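Local coordinates for protein guanidinopropionase (Pseudomonas aeruginosa, PDB 3NIQ) that catalyses the manganese-dependent hydrolysis of 3-guanidinopropanoate to beta-alanine and urea, working as a homohexamer of the arginase (ureohydrolase) family, at residues V71-R76 and L268-R273; I77-L82 and E305-L310; G233-S238 and L275-A280; R182-G187 and R227-A232; F23-A28 and L64-R69. One frame throughout, in Å; residues are numbered along the deposited sequence.

Contact 1. Residues V71-R76 and L268-R273; sequences VHHVSR and LVRGLR
His72 sets the edge of its imidazole against the guanidinium of Arg270. CE1 of His72 lies 3.4 Å from NE of Arg270, over one face of the guanidinium, and the two planes stand 83° apart. The ring is also fixed by its own loop: Val74 N donates to His72 ND1 over 3.2 Å, close to the ring plane. His73 brings its CE1 to 4.0 Å from Arg270 NH2. Val74 lays CG2 over a guanidinium face, 3.6 Å from Arg270 NH1. With CG1 of Val74 anti to the backbone N (chi1 -178°), CG2 is the branch left to meet the arginine. Ser75 uses carbon rather than oxygen. Its CB sits over a face of the Arg273 guanidinium, 3.7 Å from NH1 of that residue, while its OG bonds Ile77 N. Arg270, at the end of helix 262-270, and Arg273, at the close of the turn after it, both reach across on extended chains. Glu305 takes Arg270 NE and His72 NE2 together, Glu312 pairs with Arg273, and Glu212 of a second subunit takes Arg270 NH1 and His73 NE2. The acids carry the charge pairing, which probably steadies the clustered basic groups and links this surface loop to the second subunit.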
# COMPACT_ATOMS: atom_id res chain seq x y z
N VAL A 71 21.91 -23.32 5.59
CA VAL A 71 21.62 -24.74 5.71
C VAL A 71 20.12 -25.03 5.79
O VAL A 71 19.39 -24.37 6.53
CB VAL A 71 22.36 -25.37 6.93
CG1 VAL A 71 22.00 -26.85 7.09
CG2 VAL A 71 23.88 -25.20 6.79
N HIS A 72 19.68 -26.02 5.02
CA HIS A 72 18.30 -26.44 5.05
C HIS A 72 17.97 -27.16 6.35
O HIS A 72 18.70 -28.06 6.76
CB HIS A 72 18.01 -27.34 3.84
CG HIS A 72 16.55 -27.44 3.53
ND1 HIS A 72 15.67 -28.10 4.35
CD2 HIS A 72 15.82 -26.94 2.51
CE1 HIS A 72 14.45 -28.02 3.84
NE2 HIS A 72 14.52 -27.30 2.73
N HIS A 73 16.86 -26.79 7.01
CA HIS A 73 16.65 -27.24 8.40
C HIS A 73 16.08 -28.65 8.47
O HIS A 73 16.13 -29.29 9.51
CB HIS A 73 15.81 -26.24 9.24
CG HIS A 73 14.32 -26.36 9.06
ND1 HIS A 73 13.66 -25.83 7.97
CD2 HIS A 73 13.37 -26.93 9.83
CE1 HIS A 73 12.37 -26.08 8.07
NE2 HIS A 73 12.16 -26.75 9.19
N VAL A 74 15.55 -29.14 7.35
CA VAL A 74 15.01 -30.49 7.34
C VAL A 74 16.07 -31.43 6.77
O VAL A 74 16.48 -32.38 7.44
CB VAL A 74 13.72 -30.57 6.51
CG1 VAL A 74 13.13 -31.99 6.54
CG2 VAL A 74 12.71 -29.51 7.01
N SER A 75 16.50 -31.17 5.55
CA SER A 75 17.42 -32.05 4.85
C SER A 75 18.86 -31.89 5.36
O SER A 75 19.67 -32.80 5.23
CB SER A 75 17.33 -31.79 3.35
OG SER A 75 17.87 -30.52 3.02
N ARG A 76 19.15 -30.74 5.95
CA ARG A 76 20.49 -30.40 6.43
C ARG A 76 21.50 -30.31 5.27
O ARG A 76 22.71 -30.31 5.49
CB ARG A 76 20.93 -31.37 7.54
CG ARG A 76 20.03 -31.29 8.78
CD ARG A 76 20.32 -32.41 9.76
NE ARG A 76 19.55 -32.28 11.01
CZ ARG A 76 20.00 -31.70 12.13
NH1 ARG A 76 21.21 -31.16 12.18
NH2 ARG A 76 19.22 -31.65 13.20
N LEU A 268 6.12 -30.41 -1.25
CA LEU A 268 6.20 -31.10 -2.55
C LEU A 268 7.61 -31.01 -3.13
O LEU A 268 8.15 -32.02 -3.62
CB LEU A 268 5.15 -30.54 -3.50
CG LEU A 268 3.73 -30.89 -3.06
CD1 LEU A 268 2.72 -29.99 -3.75
CD2 LEU A 268 3.42 -32.35 -3.39
N VAL A 269 8.21 -29.83 -3.07
CA VAL A 269 9.56 -29.65 -3.62
C VAL A 269 10.60 -30.50 -2.86
O VAL A 269 11.44 -31.17 -3.47
CB VAL A 269 9.95 -28.15 -3.70
CG1 VAL A 269 11.43 -27.98 -3.98
CG2 VAL A 269 9.14 -27.49 -4.80
N ARG A 270 10.53 -30.49 -1.53
CA ARG A 270 11.44 -31.32 -0.72
C ARG A 270 11.38 -32.81 -1.10
O ARG A 270 12.40 -33.48 -1.11
CB ARG A 270 11.13 -31.13 0.77
CG ARG A 270 11.63 -29.77 1.31
CD ARG A 270 10.92 -29.40 2.60
NE ARG A 270 11.19 -28.01 2.97
CZ ARG A 270 10.75 -27.43 4.08
NH1 ARG A 270 10.04 -28.13 4.95
NH2 ARG A 270 11.05 -26.16 4.32
N GLY A 271 10.19 -33.31 -1.39
CA GLY A 271 9.98 -34.71 -1.80
C GLY A 271 10.54 -35.05 -3.18
O GLY A 271 10.49 -36.22 -3.61
N LEU A 272 11.09 -34.05 -3.87
CA LEU A 272 11.76 -34.27 -5.15
C LEU A 272 13.24 -34.65 -4.98
O LEU A 272 13.96 -34.85 -5.96
CB LEU A 272 11.62 -33.05 -6.05
CG LEU A 272 10.19 -32.68 -6.41
CD1 LEU A 272 10.14 -31.47 -7.34
CD2 LEU A 272 9.47 -33.84 -7.05
N ARG A 273 13.68 -34.74 -3.73
CA ARG A 273 15.07 -35.04 -3.44
C ARG A 273 15.46 -36.40 -4.03
O ARG A 273 14.66 -37.35 -4.03
CB ARG A 273 15.29 -35.06 -1.93
CG ARG A 273 16.76 -35.11 -1.55
CD ARG A 273 16.91 -35.43 -0.08
NE ARG A 273 18.31 -35.33 0.32
CZ ARG A 273 18.71 -35.31 1.58
NH1 ARG A 273 17.81 -35.40 2.55
NH2 ARG A 273 20.01 -35.21 1.87

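Contact 2. Residues I77-L82 and E305-L310; sequences IAPYDL and ELLCLL
The Tyr80 ring meets Leu307 obliquely and has the Pro79 ring on one face. CG of Pro79 lies over the centre of the Tyr80 ring, 3.9 Å above its plane. CD2 of Leu307 comes in beside the hydroxyl end, 3.5 Å from Tyr80 CE1, and the two side chains cross at about a right angle. The Leu307 branch point also meets the proline, with CG of Leu307 3.8 Å from Pro79 CB. CG of Leu307 stands anti to its backbone N (chi1 166°), which carries the isobutyl group out to both rings.

Cys308 is the next residue of helix 294-317 to touch. Its SG meets Pro79 CD at 4.0 Å. Ile77 lies over CB and the carbonyl O of Cys308, with CG2 of Ile77 3.9 Å from Cys308 CB. CD1 of Ile77 reaches on past Cys308 and ends 4.4 Å from Leu309 CD2, a looser touch.

The backbones come close here, with the alpha carbons of Pro79 and Cys308 5.3 Å apart. Ala78 is the N-cap of the short helix 79-82, and Pro79 opens that helix with its ring turned to the long one. Phe304 and Ala311, on the same long helix, extend the surface under Pro79. Met24 and Leu26 of the N-terminal region pack on Tyr80. All six touching residues are buried. The pairing is carried mostly by carbon and sulfur surfaces, so shape fit and the exclusion of water, rather than directed polar bonds, probably hold the short helix to the long one.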
# COMPACT_ATOMS: atom_id res chain seq x y z
N ILE A 77 20.99 -30.21 4.05
CA ILE A 77 21.83 -29.88 2.91
C ILE A 77 22.43 -28.49 3.11
O ILE A 77 21.73 -27.55 3.51
CB ILE A 77 21.05 -29.93 1.58
CG1 ILE A 77 20.51 -31.35 1.36
CG2 ILE A 77 21.95 -29.46 0.42
CD1 ILE A 77 19.44 -31.51 0.25
N ALA A 78 23.73 -28.38 2.88
CA ALA A 78 24.42 -27.10 2.92
C ALA A 78 24.95 -26.89 1.50
O ALA A 78 26.07 -27.32 1.19
CB ALA A 78 25.55 -27.14 3.95
N PRO A 79 24.14 -26.26 0.62
CA PRO A 79 24.41 -26.22 -0.82
C PRO A 79 25.78 -25.64 -1.19
O PRO A 79 26.44 -26.16 -2.09
CB PRO A 79 23.29 -25.33 -1.38
CG PRO A 79 22.79 -24.55 -0.22
CD PRO A 79 22.94 -25.47 0.97
N TYR A 80 26.19 -24.59 -0.50
CA TYR A 80 27.41 -23.89 -0.85
C TYR A 80 28.66 -24.68 -0.46
O TYR A 80 29.71 -24.44 -1.05
CB TYR A 80 27.42 -22.49 -0.24
CG TYR A 80 26.08 -21.81 -0.39
CD1 TYR A 80 25.56 -21.52 -1.66
CD2 TYR A 80 25.32 -21.48 0.72
CE1 TYR A 80 24.31 -20.90 -1.79
CE2 TYR A 80 24.09 -20.89 0.60
CZ TYR A 80 23.58 -20.60 -0.65
OH TYR A 80 22.35 -20.02 -0.76
N ASP A 81 28.53 -25.58 0.51
CA ASP A 81 29.63 -26.51 0.86
C ASP A 81 29.67 -27.67 -0.11
O ASP A 81 30.75 -28.07 -0.54
CB ASP A 81 29.52 -27.04 2.30
CG ASP A 81 29.77 -25.96 3.35
OD1 ASP A 81 30.49 -24.99 3.07
OD2 ASP A 81 29.23 -26.09 4.46
N LEU A 82 28.49 -28.16 -0.49
CA LEU A 82 28.40 -29.26 -1.45
C LEU A 82 29.01 -28.94 -2.81
O LEU A 82 29.77 -29.73 -3.34
CB LEU A 82 26.95 -29.71 -1.66
CG LEU A 82 26.37 -30.69 -0.66
CD1 LEU A 82 25.05 -31.23 -1.23
CD2 LEU A 82 27.38 -31.83 -0.41
N GLU A 305 14.96 -23.75 -1.70
CA GLU A 305 14.54 -25.15 -1.59
C GLU A 305 15.08 -25.94 -2.80
O GLU A 305 15.61 -27.03 -2.64
CB GLU A 305 13.01 -25.29 -1.56
CG GLU A 305 12.29 -24.56 -0.43
CD GLU A 305 12.36 -25.32 0.88
OE1 GLU A 305 12.68 -26.53 0.86
OE2 GLU A 305 12.11 -24.69 1.93
N LEU A 306 14.94 -25.36 -3.98
CA LEU A 306 15.38 -25.97 -5.24
C LEU A 306 16.90 -26.04 -5.35
O LEU A 306 17.44 -27.02 -5.89
CB LEU A 306 14.84 -25.19 -6.43
CG LEU A 306 13.34 -25.30 -6.68
CD1 LEU A 306 12.90 -24.21 -7.66
CD2 LEU A 306 12.96 -26.69 -7.18
N LEU A 307 17.59 -25.02 -4.84
CA LEU A 307 19.04 -24.98 -4.85
C LEU A 307 19.61 -26.18 -4.11
O LEU A 307 20.57 -26.81 -4.55
CB LEU A 307 19.57 -23.68 -4.22
CG LEU A 307 21.05 -23.61 -3.85
CD1 LEU A 307 21.95 -23.87 -5.06
CD2 LEU A 307 21.41 -22.26 -3.23
N CYS A 308 19.02 -26.50 -2.97
CA CYS A 308 19.52 -27.60 -2.17
C CYS A 308 19.48 -28.89 -2.96
O CYS A 308 20.40 -29.70 -2.88
CB CYS A 308 18.72 -27.73 -0.87
SG CYS A 308 19.05 -26.34 0.28
N LEU A 309 18.42 -29.08 -3.74
CA LEU A 309 18.29 -30.30 -4.54
C LEU A 309 19.20 -30.31 -5.75
O LEU A 309 19.77 -31.35 -6.08
CB LEU A 309 16.84 -30.52 -4.95
CG LEU A 309 15.80 -30.54 -3.83
CD1 LEU A 309 14.44 -30.90 -4.40
CD2 LEU A 309 16.22 -31.52 -2.72
N LEU A 310 19.35 -29.17 -6.40
CA LEU A 310 20.28 -29.09 -7.52
C LEU A 310 21.73 -29.27 -7.07
O LEU A 310 22.53 -29.87 -7.78
CB LEU A 310 20.15 -27.75 -8.26
CG LEU A 310 18.83 -27.49 -8.98
CD1 LEU A 310 18.75 -26.01 -9.37
CD2 LEU A 310 18.75 -28.38 -10.24

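Contact 3. Residues G233-S238 and L275-A280; sequences GPTYVS and LDLVGA
Gly233 O is gripped by two donors. Thr235 OG1 bonds it at 2.8 Å from above the carbonyl plane, and a water gives it a second bond. The same water accepts from Asp276 N, so it bridges the two segments where the strands begin. Beside it Thr235 N donates to Asp276 O over 2.8 Å, and Asp276 is the centre of an inverse gamma turn.

The ladder stays parallel, but an extra residue at Val278 shifts it: Thr235 pairs with Leu277 and Val237 with Ala280. Val278 N bonds Thr235 O at 2.9 Å, and Val237 N bonds Gly279 O at 3.1 Å. The two strand axes differ by 23° in direction. Tyr236 lies flat over the neighbouring strand. Gly279 O and Ala280 N sit above one face of its ring, the nitrogen 3.6 Å from Tyr236 CE1. CG of Tyr236 is anti to the backbone N (chi1 -173°), and the ring extends over the Gly279 backbone. Its hydroxyl bonds Asp281, and a second water links it to Ala280 O.

The other face of the sheet carries Thr235, Val237, Leu277 and Ala280. CG2 of Val237 meets Leu277 CD2 at 3.6 Å, and helix 294-317 covers this face through Leu306, Leu309 and Leu310. Ser238 lies at the ring edge of Tyr236 and bonds His126, a manganese ligand, so the strand supplies a second-shell group. Strand 235-240 leads directly to the metal ligands Asp240 and Asp242. The pair is the parallel core of a beta-alpha-beta unit, joined through helix 262-270, in the alpha/beta arginase fold.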
# COMPACT_ATOMS: atom_id res chain seq x y z
N GLY A 233 14.88 -40.35 -15.10
CA GLY A 233 15.41 -39.54 -16.21
C GLY A 233 15.77 -38.11 -15.86
O GLY A 233 15.47 -37.63 -14.75
N PRO A 234 16.45 -37.41 -16.79
CA PRO A 234 16.80 -36.00 -16.59
C PRO A 234 15.54 -35.17 -16.39
O PRO A 234 14.60 -35.28 -17.18
CB PRO A 234 17.48 -35.62 -17.92
CG PRO A 234 17.17 -36.77 -18.89
CD PRO A 234 17.00 -37.96 -18.04
N THR A 235 15.51 -34.36 -15.33
CA THR A 235 14.26 -33.71 -14.93
C THR A 235 14.46 -32.27 -14.54
O THR A 235 15.37 -31.94 -13.81
CB THR A 235 13.59 -34.46 -13.78
OG1 THR A 235 13.38 -35.81 -14.15
CG2 THR A 235 12.24 -33.82 -13.43
N TYR A 236 13.59 -31.41 -15.05
CA TYR A 236 13.64 -29.99 -14.76
C TYR A 236 12.45 -29.66 -13.87
O TYR A 236 11.35 -30.20 -14.04
CB TYR A 236 13.56 -29.22 -16.07
CG TYR A 236 13.75 -27.73 -16.00
CD1 TYR A 236 15.00 -27.15 -16.27
CD2 TYR A 236 12.67 -26.87 -15.71
CE1 TYR A 236 15.18 -25.76 -16.23
CE2 TYR A 236 12.84 -25.47 -15.68
CZ TYR A 236 14.10 -24.93 -15.94
OH TYR A 236 14.29 -23.55 -15.92
N VAL A 237 12.65 -28.74 -12.93
CA VAL A 237 11.52 -28.29 -12.10
C VAL A 237 11.21 -26.85 -12.41
O VAL A 237 12.05 -25.96 -12.29
CB VAL A 237 11.78 -28.46 -10.60
CG1 VAL A 237 10.55 -28.04 -9.79
CG2 VAL A 237 12.17 -29.89 -10.29
N SER A 238 9.97 -26.59 -12.82
CA SER A 238 9.59 -25.24 -13.10
C SER A 238 8.43 -24.84 -12.18
O SER A 238 7.35 -25.44 -12.21
CB SER A 238 9.18 -25.13 -14.57
OG SER A 238 8.80 -23.80 -14.87
N LEU A 275 16.02 -37.12 -7.26
CA LEU A 275 15.80 -37.16 -8.69
C LEU A 275 17.01 -36.62 -9.43
O LEU A 275 17.83 -35.89 -8.87
CB LEU A 275 14.55 -36.34 -9.06
CG LEU A 275 13.23 -36.93 -8.52
CD1 LEU A 275 12.06 -36.02 -8.81
CD2 LEU A 275 12.94 -38.30 -9.07
N ASP A 276 17.11 -36.96 -10.71
CA ASP A 276 18.15 -36.39 -11.54
C ASP A 276 17.72 -35.00 -12.08
O ASP A 276 17.18 -34.88 -13.18
CB ASP A 276 18.56 -37.34 -12.67
CG ASP A 276 19.65 -36.75 -13.56
OD1 ASP A 276 20.47 -35.97 -13.03
OD2 ASP A 276 19.68 -37.03 -14.77
N LEU A 277 17.97 -33.98 -11.27
CA LEU A 277 17.49 -32.62 -11.54
C LEU A 277 18.56 -31.86 -12.30
O LEU A 277 19.68 -31.72 -11.81
CB LEU A 277 17.15 -31.89 -10.23
CG LEU A 277 15.94 -32.37 -9.41
CD1 LEU A 277 15.65 -31.45 -8.23
CD2 LEU A 277 14.69 -32.49 -10.28
N VAL A 278 18.21 -31.39 -13.49
CA VAL A 278 19.19 -30.77 -14.38
C VAL A 278 19.00 -29.26 -14.52
O VAL A 278 19.77 -28.58 -15.17
CB VAL A 278 19.17 -31.41 -15.79
CG1 VAL A 278 19.28 -32.93 -15.67
CG2 VAL A 278 17.92 -31.01 -16.56
N GLY A 279 17.97 -28.74 -13.86
CA GLY A 279 17.78 -27.30 -13.78
C GLY A 279 16.44 -27.03 -13.13
O GLY A 279 15.64 -27.94 -12.93
N ALA A 280 16.20 -25.77 -12.78
CA ALA A 280 14.92 -25.40 -12.21
C ALA A 280 14.72 -23.92 -12.36
O ALA A 280 15.68 -23.19 -12.58
CB ALA A 280 14.85 -25.82 -10.72
O HOH W 1 14.96 -38.44 -12.06
O HOH W 2 16.86 -22.70 -15.08

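Contact 4. Residues R182-G187 and R227-A232; sequences RTVQIG and RRVVGA
The chain at the corner before strand 183-188 meets the last turn of helix 211-230, with CA of Arg182 and CA of Val230 4.5 Å apart. Arg182 runs alongside the helix end and gives the polar bond. Its NH1 donates to Val230 O over 3.0 Å, with an N-H...O angle of 145°. The nitrogen lies in the carbonyl plane, on a lone pair. The chain of Arg182 bends at its third torsion (chi3 -51°), which turns the guanidinium toward this carbonyl. NH2 of Arg182 bonds Pro234 O, so one guanidinium binds carbonyls on both sides of the turn that leads from the helix into strand 235-240. Gly231, with positive phi, begins that turn.

Val229 lies between helix and strand. Its CG1 rests 3.6 Å from Thr183 N and equally near the carbonyl carbon of Arg182. The same methyl lies 3.9 Å from Val184 CB, and the two valine side chains cross at a slant. Val230 turns CG1 to Arg182 O at 3.6 Å and reaches Val184 CG1 more loosely, at 4.2 Å. Val145 of the adjoining strand and Thr235 of the one beyond it also touch Val230, and Arg207 packs on both Val184 and Val229. The valines thus form an apolar layer between helix 211-230 and the parallel sheet. This is the helix-on-sheet packing of an alpha/beta fold, here in the arginase family.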
# COMPACT_ATOMS: atom_id res chain seq x y z
N ARG A 182 7.09 -37.81 -19.59
CA ARG A 182 7.75 -37.55 -18.33
C ARG A 182 7.45 -36.13 -17.84
O ARG A 182 8.27 -35.50 -17.18
CB ARG A 182 9.26 -37.82 -18.45
CG ARG A 182 9.55 -39.30 -18.75
CD ARG A 182 10.99 -39.71 -18.42
NE ARG A 182 11.96 -38.81 -19.01
CZ ARG A 182 12.64 -37.89 -18.32
NH1 ARG A 182 12.46 -37.71 -16.99
NH2 ARG A 182 13.49 -37.14 -18.97
N THR A 183 6.26 -35.63 -18.16
CA THR A 183 5.82 -34.32 -17.70
C THR A 183 4.61 -34.46 -16.80
O THR A 183 3.63 -35.12 -17.13
CB THR A 183 5.52 -33.40 -18.89
OG1 THR A 183 6.71 -33.30 -19.70
CG2 THR A 183 5.10 -31.99 -18.43
N VAL A 184 4.69 -33.83 -15.64
CA VAL A 184 3.57 -33.82 -14.72
C VAL A 184 3.35 -32.38 -14.24
O VAL A 184 4.30 -31.67 -13.87
CB VAL A 184 3.75 -34.84 -13.56
CG1 VAL A 184 5.04 -34.60 -12.79
CG2 VAL A 184 2.49 -34.82 -12.60
N GLN A 185 2.09 -31.94 -14.31
CA GLN A 185 1.70 -30.57 -13.96
C GLN A 185 0.79 -30.61 -12.76
O GLN A 185 -0.15 -31.39 -12.73
CB GLN A 185 1.01 -29.88 -15.15
CG GLN A 185 1.85 -29.92 -16.44
CD GLN A 185 1.12 -29.28 -17.59
OE1 GLN A 185 -0.00 -29.66 -17.92
NE2 GLN A 185 1.75 -28.28 -18.20
N ILE A 186 1.10 -29.79 -11.75
CA ILE A 186 0.41 -29.84 -10.46
C ILE A 186 -0.16 -28.48 -10.06
O ILE A 186 0.58 -27.49 -10.02
CB ILE A 186 1.38 -30.29 -9.34
CG1 ILE A 186 2.07 -31.62 -9.70
CG2 ILE A 186 0.61 -30.40 -8.03
CD1 ILE A 186 3.16 -32.04 -8.76
N GLY A 187 -1.46 -28.44 -9.75
CA GLY A 187 -2.08 -27.24 -9.23
C GLY A 187 -3.06 -26.55 -10.18
O GLY A 187 -3.65 -25.53 -9.81
N ARG A 227 6.77 -38.49 -8.89
CA ARG A 227 8.07 -39.19 -9.02
C ARG A 227 7.95 -40.38 -9.95
O ARG A 227 8.90 -40.70 -10.68
CB ARG A 227 8.59 -39.65 -7.66
CG ARG A 227 8.93 -38.51 -6.71
CD ARG A 227 9.49 -39.06 -5.41
NE ARG A 227 10.75 -39.77 -5.64
CZ ARG A 227 11.96 -39.26 -5.42
NH1 ARG A 227 12.12 -38.03 -4.95
NH2 ARG A 227 13.04 -40.00 -5.67
N ARG A 228 6.79 -41.04 -9.93
CA ARG A 228 6.50 -42.11 -10.88
C ARG A 228 6.57 -41.61 -12.32
O ARG A 228 7.13 -42.29 -13.19
CB ARG A 228 5.11 -42.71 -10.62
CG ARG A 228 4.84 -43.99 -11.42
CD ARG A 228 3.38 -44.38 -11.45
NE ARG A 228 2.52 -43.37 -12.07
CZ ARG A 228 2.38 -43.17 -13.38
NH1 ARG A 228 3.05 -43.90 -14.25
NH2 ARG A 228 1.55 -42.22 -13.82
N VAL A 229 6.01 -40.43 -12.59
CA VAL A 229 5.97 -39.91 -13.96
C VAL A 229 7.36 -39.62 -14.52
O VAL A 229 7.66 -39.99 -15.66
CB VAL A 229 5.10 -38.61 -14.10
CG1 VAL A 229 5.42 -37.85 -15.42
CG2 VAL A 229 3.60 -38.94 -14.03
N VAL A 230 8.18 -38.93 -13.74
CA VAL A 230 9.48 -38.47 -14.23
C VAL A 230 10.53 -39.57 -14.09
O VAL A 230 11.52 -39.58 -14.82
CB VAL A 230 9.96 -37.15 -13.54
CG1 VAL A 230 8.90 -36.04 -13.70
CG2 VAL A 230 10.26 -37.39 -12.06
N GLY A 231 10.30 -40.49 -13.16
CA GLY A 231 11.21 -41.62 -12.98
C GLY A 231 12.65 -41.21 -12.71
O GLY A 231 12.92 -40.26 -11.94
N ALA A 232 13.59 -41.93 -13.34
CA ALA A 232 15.02 -41.71 -13.07
C ALA A 232 15.67 -40.82 -14.13
O ALA A 232 16.87 -40.54 -14.04
CB ALA A 232 15.76 -43.08 -12.95

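Contact 5. Residues F23-A28 and L64-R69; sequences FMRLPA and LSSLMR
Met24 lays its sulfur against Met68, with SD of Met24 3.8 Å from both CB and CG of Met68. The two side chains slant across each other. SD of Met24 also lies 4.0 Å from Ser65 CB. The contact joins the N-terminal loop before the first strand of the arginase alpha/beta fold to the chain just after helix 57-64. Neither segment forms a regular helix or strand along most of its length.

Ser65 provides the polar link. Its OG accepts from Met24 N over 2.8 Å, and the bond is fairly straight, with an angle of 162°. OG stands between the backbone N and the carbonyl carbon (chi1 77°), facing the other loop. It also bonds Arg62 O, a helix carbonyl one turn back, so the hydroxyl links Met24 N to the end of helix 57-64. The same oxygen lies near the edge of the Phe23 ring.

A water adds a second bridge, giving bonds to Met24 O and Met68 O. Met303 of helix 294-317 and Leu39 of the first strand also pack on Met24. Arg69 forms a salt bridge with Glu256 of a second subunit.

Arg25 uses its carbons here. Its guanidinium is turned to the carbonyls of Ala18 and Ile14, which take up NH1 and NH2. The bend at the third torsion lets the chain run past the serine before the charged end turns off. CG and CD of Arg25 both lie 3.5 Å from Ser66 OG.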
# COMPACT_ATOMS: atom_id res chain seq x y z
N PHE A 23 21.89 -12.75 -5.51
CA PHE A 23 21.16 -13.93 -5.05
C PHE A 23 21.88 -14.57 -3.87
O PHE A 23 23.07 -14.86 -3.96
CB PHE A 23 21.01 -14.96 -6.17
CG PHE A 23 19.99 -14.61 -7.20
CD1 PHE A 23 18.66 -14.34 -6.81
CD2 PHE A 23 20.33 -14.55 -8.55
CE1 PHE A 23 17.69 -14.01 -7.77
CE2 PHE A 23 19.37 -14.26 -9.51
CZ PHE A 23 18.04 -13.96 -9.11
N MET A 24 21.15 -14.76 -2.77
CA MET A 24 21.67 -15.40 -1.55
C MET A 24 22.91 -14.67 -1.01
O MET A 24 23.67 -15.25 -0.25
CB MET A 24 22.00 -16.88 -1.80
CG MET A 24 20.92 -17.67 -2.58
SD MET A 24 19.36 -17.75 -1.70
CE MET A 24 18.36 -18.69 -2.89
N ARG A 25 23.12 -13.41 -1.44
CA ARG A 25 24.33 -12.63 -1.09
C ARG A 25 25.62 -13.36 -1.41
O ARG A 25 26.61 -13.27 -0.67
CB ARG A 25 24.30 -12.19 0.39
CG ARG A 25 23.03 -11.41 0.78
CD ARG A 25 23.26 -10.47 1.95
NE ARG A 25 23.52 -11.20 3.18
CZ ARG A 25 23.99 -10.64 4.30
NH1 ARG A 25 24.26 -9.34 4.34
NH2 ARG A 25 24.20 -11.38 5.37
N LEU A 26 25.62 -14.07 -2.53
CA LEU A 26 26.80 -14.78 -3.00
C LEU A 26 27.63 -13.82 -3.84
O LEU A 26 27.15 -12.72 -4.18
CB LEU A 26 26.36 -16.01 -3.83
CG LEU A 26 25.78 -17.20 -3.06
CD1 LEU A 26 24.90 -18.06 -3.96
CD2 LEU A 26 26.86 -18.08 -2.44
N PRO A 27 28.89 -14.21 -4.16
CA PRO A 27 29.64 -13.41 -5.12
C PRO A 27 29.01 -13.44 -6.50
O PRO A 27 28.30 -14.42 -6.85
CB PRO A 27 31.04 -14.09 -5.13
CG PRO A 27 31.10 -14.86 -3.86
CD PRO A 27 29.68 -15.36 -3.69
N ALA A 28 29.21 -12.37 -7.27
CA ALA A 28 28.76 -12.30 -8.65
C ALA A 28 29.81 -12.89 -9.59
O ALA A 28 31.02 -12.70 -9.39
CB ALA A 28 28.44 -10.88 -9.03
N LEU A 64 15.11 -9.97 -1.52
CA LEU A 64 14.56 -10.78 -0.44
C LEU A 64 15.37 -12.03 -0.13
O LEU A 64 15.30 -12.54 1.00
CB LEU A 64 13.10 -11.16 -0.75
CG LEU A 64 12.07 -10.13 -0.27
CD1 LEU A 64 12.07 -9.99 1.29
CD2 LEU A 64 12.22 -8.76 -0.91
N SER A 65 16.13 -12.52 -1.11
CA SER A 65 16.98 -13.71 -0.87
C SER A 65 18.06 -13.47 0.20
O SER A 65 18.69 -14.40 0.66
CB SER A 65 17.61 -14.23 -2.17
OG SER A 65 18.70 -13.42 -2.57
N SER A 66 18.26 -12.20 0.59
CA SER A 66 19.11 -11.86 1.74
C SER A 66 18.65 -12.54 3.03
O SER A 66 19.44 -12.67 3.96
CB SER A 66 19.07 -10.35 1.97
OG SER A 66 19.94 -9.74 1.07
N LEU A 67 17.39 -12.96 3.09
CA LEU A 67 16.86 -13.58 4.32
C LEU A 67 17.19 -15.06 4.43
O LEU A 67 17.00 -15.66 5.50
CB LEU A 67 15.34 -13.38 4.44
CG LEU A 67 14.79 -11.96 4.30
CD1 LEU A 67 13.32 -11.91 4.70
CD2 LEU A 67 15.60 -10.99 5.16
N MET A 68 17.67 -15.65 3.33
CA MET A 68 17.98 -17.08 3.32
C MET A 68 19.28 -17.35 4.07
O MET A 68 20.22 -16.54 4.02
CB MET A 68 18.10 -17.59 1.90
CG MET A 68 16.80 -17.50 1.06
SD MET A 68 15.50 -18.51 1.76
CE MET A 68 14.51 -17.33 2.70
N ARG A 69 19.32 -18.49 4.75
CA ARG A 69 20.51 -18.87 5.52
C ARG A 69 21.29 -19.98 4.80
O ARG A 69 21.00 -20.30 3.64
CB ARG A 69 20.10 -19.21 6.97
CG ARG A 69 19.33 -18.05 7.62
CD ARG A 69 19.10 -18.20 9.13
NE ARG A 69 18.19 -17.15 9.64
CZ ARG A 69 16.86 -17.20 9.51
NH1 ARG A 69 16.29 -18.24 8.90
NH2 ARG A 69 16.09 -16.23 10.01
O HOH W 3 22.56 -16.80 2.14

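Contacts 2, 3, 4 and 5 are buried, while contact 1 lies at the surface. Contact 3 is the centre of the sheet and rests on backbone bonds. Contact 4 packs a helix on another strand of that sheet. Helix 294-317 joins contacts 2 and 3: it takes segment 77-82 in contact 2, while its Leu309 and Leu310 meet Leu277 of contact 3. Contact 2 is apolar; contact 1, beside it, is rich in charge and joined to it through Glu305. Contact 5 mixes a sulfur contact with a single backbone-to-hydroxyl bond and a water bridge, and touches contact 2 through Tyr80. Contacts 1 and 5 both reach a second subunit. Contacts 4 and 5 lie on opposite sides of the chain's centre.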